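Local coordinates for dihydropteroate synthase (Xanthomonas albilineans, PDB 6Q62), which probably catalyses the condensation of para-aminobenzoate with 6-hydroxymethyl-7,8-dihydropterin diphosphate to give 7,8-dihydropteroate, a precursor of folate, at residues M108-V122 against D132-M146. Residues are numbered along the deposited sequence; the frame is centred on the assembly and turned at random.
With 6GU (6-chloroguanine), chain E.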
loop_
_atom_site.group_PDB
_atom_site.type_symbol
_atom_site.label_atom_id
_atom_site.label_comp_id
_atom_site.label_asym_id
_atom_site.label_seq_id
_atom_site.Cartn_x
_atom_site.Cartn_y
_atom_site.Cartn_z
ATOM N N MET A 108 -27.025 5.047 -20.808
ATOM C CA MET A 108 -27.292 3.885 -19.953
ATOM C C MET A 108 -28.015 2.789 -20.732
ATOM O O MET A 108 -27.596 1.636 -20.700
ATOM C CB MET A 108 -28.143 4.284 -18.734
ATOM C CG MET A 108 -27.483 5.313 -17.855
ATOM S SD MET A 108 -28.588 5.697 -16.471
ATOM C CE MET A 108 -27.744 7.071 -15.769
ATOM N N ARG A 109 -29.108 3.158 -21.448
ATOM C CA ARG A 109 -29.871 2.170 -22.221
ATOM C C ARG A 109 -29.059 1.551 -23.335
ATOM O O ARG A 109 -29.069 0.329 -23.503
ATOM C CB ARG A 109 -31.145 2.813 -22.782
ATOM C CG ARG A 109 -32.123 3.240 -21.691
ATOM C CD ARG A 109 -33.400 3.746 -22.334
ATOM N NE ARG A 109 -34.389 4.163 -21.343
ATOM C CZ ARG A 109 -35.306 3.360 -20.818
ATOM N NH1 ARG A 109 -35.322 2.061 -21.121
ATOM N NH2 ARG A 109 -36.181 3.832 -19.957
ATOM N N ALA A 110 -28.376 2.383 -24.126
ATOM C CA ALA A 110 -27.570 1.890 -25.249
ATOM C C ALA A 110 -26.401 1.018 -24.759
ATOM O O ALA A 110 -26.107 -0.018 -25.364
ATOM C CB ALA A 110 -27.034 3.058 -26.079
ATOM N N ALA A 111 -25.774 1.399 -23.639
ATOM C CA ALA A 111 -24.649 0.641 -23.098
ATOM C C ALA A 111 -25.074 -0.729 -22.601
ATOM O O ALA A 111 -24.402 -1.708 -22.917
ATOM C CB ALA A 111 -23.976 1.423 -21.993
ATOM N N VAL A 112 -26.226 -0.814 -21.905
ATOM C CA VAL A 112 -26.748 -2.106 -21.447
ATOM C C VAL A 112 -27.132 -2.984 -22.642
ATOM O O VAL A 112 -26.799 -4.164 -22.651
ATOM C CB VAL A 112 -27.869 -1.960 -20.402
ATOM C CG1 VAL A 112 -28.512 -3.316 -20.085
ATOM C CG2 VAL A 112 -27.321 -1.326 -19.125
ATOM N N ALA A 113 -27.743 -2.400 -23.698
ATOM C CA ALA A 113 -28.073 -3.184 -24.895
ATOM C C ALA A 113 -26.819 -3.716 -25.559
ATOM O O ALA A 113 -26.844 -4.822 -26.090
ATOM C CB ALA A 113 -28.867 -2.350 -25.883
ATOM N N ALA A 114 -25.703 -2.966 -25.458
ATOM C CA ALA A 114 -24.405 -3.329 -26.021
ATOM C C ALA A 114 -23.633 -4.361 -25.164
ATOM O O ALA A 114 -22.641 -4.915 -25.640
ATOM C CB ALA A 114 -23.556 -2.068 -26.213
ATOM N N GLY A 115 -24.065 -4.595 -23.929
ATOM C CA GLY A 115 -23.419 -5.573 -23.061
ATOM C C GLY A 115 -22.998 -5.134 -21.677
ATOM O O GLY A 115 -22.499 -5.970 -20.915
ATOM N N ALA A 116 -23.164 -3.832 -21.328
ATOM C CA ALA A 116 -22.820 -3.370 -19.992
ATOM C C ALA A 116 -23.774 -4.021 -18.991
ATOM O O ALA A 116 -24.944 -4.244 -19.316
ATOM C CB ALA A 116 -22.917 -1.854 -19.903
ATOM N N GLY A 117 -23.254 -4.336 -17.804
ATOM C CA GLY A 117 -23.997 -4.996 -16.739
ATOM C C GLY A 117 -24.168 -4.191 -15.478
ATOM O O GLY A 117 -24.710 -4.696 -14.497
ATOM N N MET A 118 -23.743 -2.932 -15.494
ATOM C CA MET A 118 -23.816 -2.073 -14.309
ATOM C C MET A 118 -23.712 -0.655 -14.812
ATOM O O MET A 118 -23.077 -0.412 -15.848
ATOM C CB MET A 118 -22.648 -2.398 -13.317
ATOM C CG MET A 118 -22.496 -1.390 -12.174
ATOM S SD MET A 118 -21.040 -1.725 -11.116
ATOM C CE MET A 118 -21.510 -3.285 -10.436
ATOM N N ILE A 119 -24.294 0.271 -14.073
ATOM C CA ILE A 119 -24.254 1.701 -14.384
ATOM C C ILE A 119 -23.584 2.382 -13.223
ATOM O O ILE A 119 -23.948 2.150 -12.071
ATOM C CB ILE A 119 -25.682 2.270 -14.659
ATOM C CG1 ILE A 119 -26.237 1.645 -15.963
ATOM C CG2 ILE A 119 -25.675 3.819 -14.766
ATOM C CD1 ILE A 119 -27.749 1.640 -16.087
ATOM N N ASN A 120 -22.586 3.223 -13.524
ATOM C CA ASN A 120 -21.879 3.978 -12.491
ATOM C C ASN A 120 -22.242 5.427 -12.763
ATOM O O ASN A 120 -21.766 6.007 -13.732
ATOM C CB ASN A 120 -20.367 3.713 -12.555
ATOM C CG ASN A 120 -19.608 4.696 -11.712
ATOM O OD1 ASN A 120 -20.150 5.231 -10.752
ATOM N ND2 ASN A 120 -18.355 4.964 -12.061
ATOM N N ASP A 121 -23.110 5.986 -11.932
ATOM C CA ASP A 121 -23.617 7.333 -12.175
ATOM C C ASP A 121 -23.146 8.391 -11.184
ATOM O O ASP A 121 -23.646 8.454 -10.066
ATOM C CB ASP A 121 -25.148 7.298 -12.241
ATOM C CG ASP A 121 -25.791 8.615 -12.656
ATOM O OD1 ASP A 121 -25.052 9.585 -12.927
ATOM O OD2 ASP A 121 -27.017 8.672 -12.705
ATOM N N VAL A 122 -22.271 9.284 -11.646
ATOM C CA VAL A 122 -21.743 10.388 -10.851
ATOM C C VAL A 122 -22.849 11.344 -10.383
ATOM O O VAL A 122 -22.641 12.063 -9.397
ATOM C CB VAL A 122 -20.572 11.155 -11.542
ATOM C CG1 VAL A 122 -19.351 10.263 -11.738
ATOM C CG2 VAL A 122 -21.007 11.804 -12.864
ATOM N N ASP A 132 -36.024 5.982 -14.411
ATOM C CA ASP A 132 -36.793 5.113 -15.301
ATOM C C ASP A 132 -35.871 4.143 -16.058
ATOM O O ASP A 132 -36.205 2.973 -16.185
ATOM C CB ASP A 132 -37.562 5.994 -16.297
ATOM C CG ASP A 132 -38.553 5.302 -17.208
ATOM O OD1 ASP A 132 -39.512 4.722 -16.692
ATOM O OD2 ASP A 132 -38.391 5.403 -18.451
ATOM N N ALA A 133 -34.722 4.623 -16.586
ATOM C CA ALA A 133 -33.807 3.722 -17.299
ATOM C C ALA A 133 -33.274 2.604 -16.374
ATOM O O ALA A 133 -33.358 1.412 -16.697
ATOM C CB ALA A 133 -32.651 4.513 -17.926
ATOM N N VAL A 134 -32.760 2.961 -15.218
ATOM C CA VAL A 134 -32.203 1.928 -14.339
ATOM C C VAL A 134 -33.308 0.966 -13.852
ATOM O O VAL A 134 -33.065 -0.254 -13.861
ATOM C CB VAL A 134 -31.336 2.525 -13.208
ATOM C CG1 VAL A 134 -30.862 1.459 -12.254
ATOM C CG2 VAL A 134 -30.142 3.257 -13.807
ATOM N N ALA A 135 -34.540 1.489 -13.550
ATOM C CA ALA A 135 -35.645 0.623 -13.125
ATOM C C ALA A 135 -35.971 -0.391 -14.242
ATOM O O ALA A 135 -36.130 -1.567 -13.952
ATOM C CB ALA A 135 -36.862 1.453 -12.766
ATOM N N ASP A 136 -35.969 0.057 -15.532
ATOM C CA ASP A 136 -36.228 -0.803 -16.690
ATOM C C ASP A 136 -35.112 -1.770 -16.984
ATOM O O ASP A 136 -35.349 -2.894 -17.441
ATOM C CB ASP A 136 -36.396 0.064 -17.956
ATOM C CG ASP A 136 -37.720 0.778 -18.135
ATOM O OD1 ASP A 136 -38.627 0.555 -17.312
ATOM O OD2 ASP A 136 -37.842 1.570 -19.110
ATOM N N LEU A 137 -33.858 -1.297 -16.846
ATOM C CA LEU A 137 -32.711 -2.107 -17.230
ATOM C C LEU A 137 -32.373 -3.253 -16.283
ATOM O O LEU A 137 -31.743 -4.212 -16.723
ATOM C CB LEU A 137 -31.483 -1.212 -17.458
ATOM C CG LEU A 137 -31.622 -0.255 -18.667
ATOM C CD1 LEU A 137 -30.590 0.865 -18.608
ATOM C CD2 LEU A 137 -31.576 -1.018 -20.006
ATOM N N ARG A 138 -32.772 -3.168 -15.015
ATOM C CA ARG A 138 -32.556 -4.220 -14.010
ATOM C C ARG A 138 -31.078 -4.611 -13.860
ATOM O O ARG A 138 -30.723 -5.792 -13.841
ATOM C CB ARG A 138 -33.460 -5.449 -14.283
ATOM C CG ARG A 138 -34.951 -5.096 -14.289
ATOM C CD ARG A 138 -35.792 -6.353 -14.174
ATOM N NE ARG A 138 -37.171 -6.144 -14.611
ATOM C CZ ARG A 138 -38.140 -5.651 -13.845
ATOM N NH1 ARG A 138 -37.885 -5.281 -12.593
ATOM N NH2 ARG A 138 -39.366 -5.507 -14.328
ATOM N N VAL A 139 -30.209 -3.601 -13.820
ATOM C CA VAL A 139 -28.784 -3.809 -13.605
ATOM C C VAL A 139 -28.381 -3.076 -12.319
ATOM O O VAL A 139 -29.021 -2.071 -11.963
ATOM C CB VAL A 139 -27.888 -3.308 -14.815
ATOM C CG1 VAL A 139 -28.088 -4.154 -16.073
ATOM C CG2 VAL A 139 -28.116 -1.830 -15.113
ATOM N N PRO A 140 -27.243 -3.457 -11.682
ATOM C CA PRO A 140 -26.780 -2.703 -10.516
ATOM C C PRO A 140 -26.420 -1.266 -10.883
ATOM O O PRO A 140 -26.019 -0.992 -12.021
ATOM C CB PRO A 140 -25.537 -3.477 -10.054
ATOM C CG PRO A 140 -25.735 -4.895 -10.607
ATOM C CD PRO A 140 -26.421 -4.658 -11.918
ATOM N N VAL A 141 -26.468 -0.380 -9.903
ATOM C CA VAL A 141 -26.176 1.042 -10.144
ATOM C C VAL A 141 -25.419 1.639 -8.978
ATOM O O VAL A 141 -25.776 1.410 -7.823
ATOM C CB VAL A 141 -27.447 1.876 -10.496
ATOM C CG1 VAL A 141 -28.475 1.805 -9.346
ATOM C CG2 VAL A 141 -27.075 3.342 -10.795
ATOM N N VAL A 142 -24.395 2.436 -9.282
ATOM C CA VAL A 142 -23.640 3.146 -8.264
ATOM C C VAL A 142 -24.229 4.543 -8.136
ATOM O O VAL A 142 -24.275 5.275 -9.121
ATOM C CB VAL A 142 -22.129 3.259 -8.617
ATOM C CG1 VAL A 142 -21.365 3.999 -7.512
ATOM C CG2 VAL A 142 -21.497 1.891 -8.896
ATOM N N LEU A 143 -24.594 4.937 -6.914
ATOM C CA LEU A 143 -25.078 6.261 -6.607
ATOM C C LEU A 143 -23.956 7.026 -5.921
ATOM O O LEU A 143 -23.604 6.731 -4.783
ATOM C CB LEU A 143 -26.319 6.177 -5.697
ATOM C CG LEU A 143 -27.478 5.250 -6.171
ATOM C CD1 LEU A 143 -28.559 5.154 -5.090
ATOM C CD2 LEU A 143 -28.110 5.754 -7.498
ATOM N N MET A 144 -23.384 7.985 -6.615
ATOM C CA MET A 144 -22.254 8.734 -6.084
ATOM C C MET A 144 -22.686 10.103 -5.576
ATOM O O MET A 144 -23.680 10.658 -6.067
ATOM C CB MET A 144 -21.196 8.873 -7.192
ATOM C CG MET A 144 -19.795 9.247 -6.673
ATOM S SD MET A 144 -18.717 9.901 -7.971
ATOM C CE MET A 144 -19.310 11.597 -8.049
ATOM N N HIS A 145 -21.936 10.660 -4.618
ATOM C CA HIS A 145 -22.203 12.003 -4.143
ATOM C C HIS A 145 -21.357 13.015 -4.900
ATOM O O HIS A 145 -20.141 12.899 -4.989
ATOM C CB HIS A 145 -21.932 12.166 -2.637
ATOM C CG HIS A 145 -22.049 13.602 -2.179
ATOM N ND1 HIS A 145 -20.965 14.464 -2.196
ATOM C CD2 HIS A 145 -23.134 14.288 -1.744
ATOM C CE1 HIS A 145 -21.415 15.639 -1.770
ATOM N NE2 HIS A 145 -22.707 15.581 -1.473
ATOM N N MET A 146 -22.011 14.039 -5.429
ATOM C CA MET A 146 -21.322 15.195 -5.980
ATOM C C MET A 146 -22.223 16.406 -5.736
ATOM O O MET A 146 -23.432 16.247 -5.773
ATOM C CB MET A 146 -20.773 15.035 -7.419
ATOM C CG MET A 146 -21.785 15.214 -8.507
ATOM S SD MET A 146 -21.031 14.969 -10.116
ATOM C CE MET A 146 -20.121 16.456 -10.287
HETATM CL CL6 6GU E . -14.607 8.372 -7.176
HETATM N N1 6GU E . -16.505 7.097 -8.141
HETATM C C2 6GU E . -17.322 6.780 -9.225
HETATM N N2 6GU E . -18.361 6.022 -8.908
HETATM N N3 6GU E . -17.140 7.205 -10.527
HETATM C C4 6GU E . -16.056 8.038 -10.697
HETATM C C5 6GU E . -15.194 8.426 -9.636
HETATM C C6 6GU E . -15.504 7.904 -8.420
HETATM N N7 6GU E . -14.214 9.282 -10.134
HETATM C C8 6GU E . -14.521 9.389 -11.487
HETATM N N9 6GU E . -15.607 8.657 -11.856
HETATM O O HOH W 1 -24.405 12.801 -7.578
#
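Strands 118-121 and 141-144 run parallel, 9° apart, with Ile119 beside Val141 and Asn120 beside Val142, while helices 108-114 and 132-137 pack side by side with their axes 10.3 Å apart at the closest. The strands are joined by backbone bonds from Ile119 N to Pro140 O, Val142 N to Ile119 O and Asp121 N to Val142 O; a weak fourth links Met144 N to Asp121 O. Between helices and sheet, Ile119 CD1 is the hub. Ile119 CD1 lies 3.6 Å from Val139 CG2 and also meets Val134 CG2 and Leu137 CD1. Ile119 CG1 lies anti to the carbonyl carbon (chi1 -67°), on the side of Val139 CG2, and the near-extended chi2 carries CD1 on toward Val134 and Leu137. Val112 packs on Leu137, CG1 to CD2 at 3.8 Å, and Met108 SD lies against Val134 CG2. On the partly exposed side of the helix pair, the extended chain of Arg109 passes Ala133 and Leu137. Arg109 NH1 and NH2 both grip Asp136 OD2, the NH2 bond being 2.9 Å long and the straighter. Arg109 NH2 also forms a salt bridge to Asp132 OD2 at 3.1 Å, and Ala133 CA lies over one guanidinium face.

At the C-terminal strand ends, Asn120 binds 6-chloroguanine. Asn120 OD1 accepts from ligand N2 at 2.7 Å, nearly straight, and Asn120 ND2 donates to ligand N3 at 3.0 Å. Asp61 also bonds to ND2, which helps to fix the amide's rotation. Met144, bent at chi3 (80°), has SD near the ligand's N1 and CE against Val122 CB. One water bridges Val122 O and Met144 O.

This beta-alpha-beta unit belongs to the TIM barrel of the pterin-binding family. Strand 98-101 flanks 118-121, strand 187-190 flanks 141-144, and helix 76-93 packs against the far side of helix 105-114.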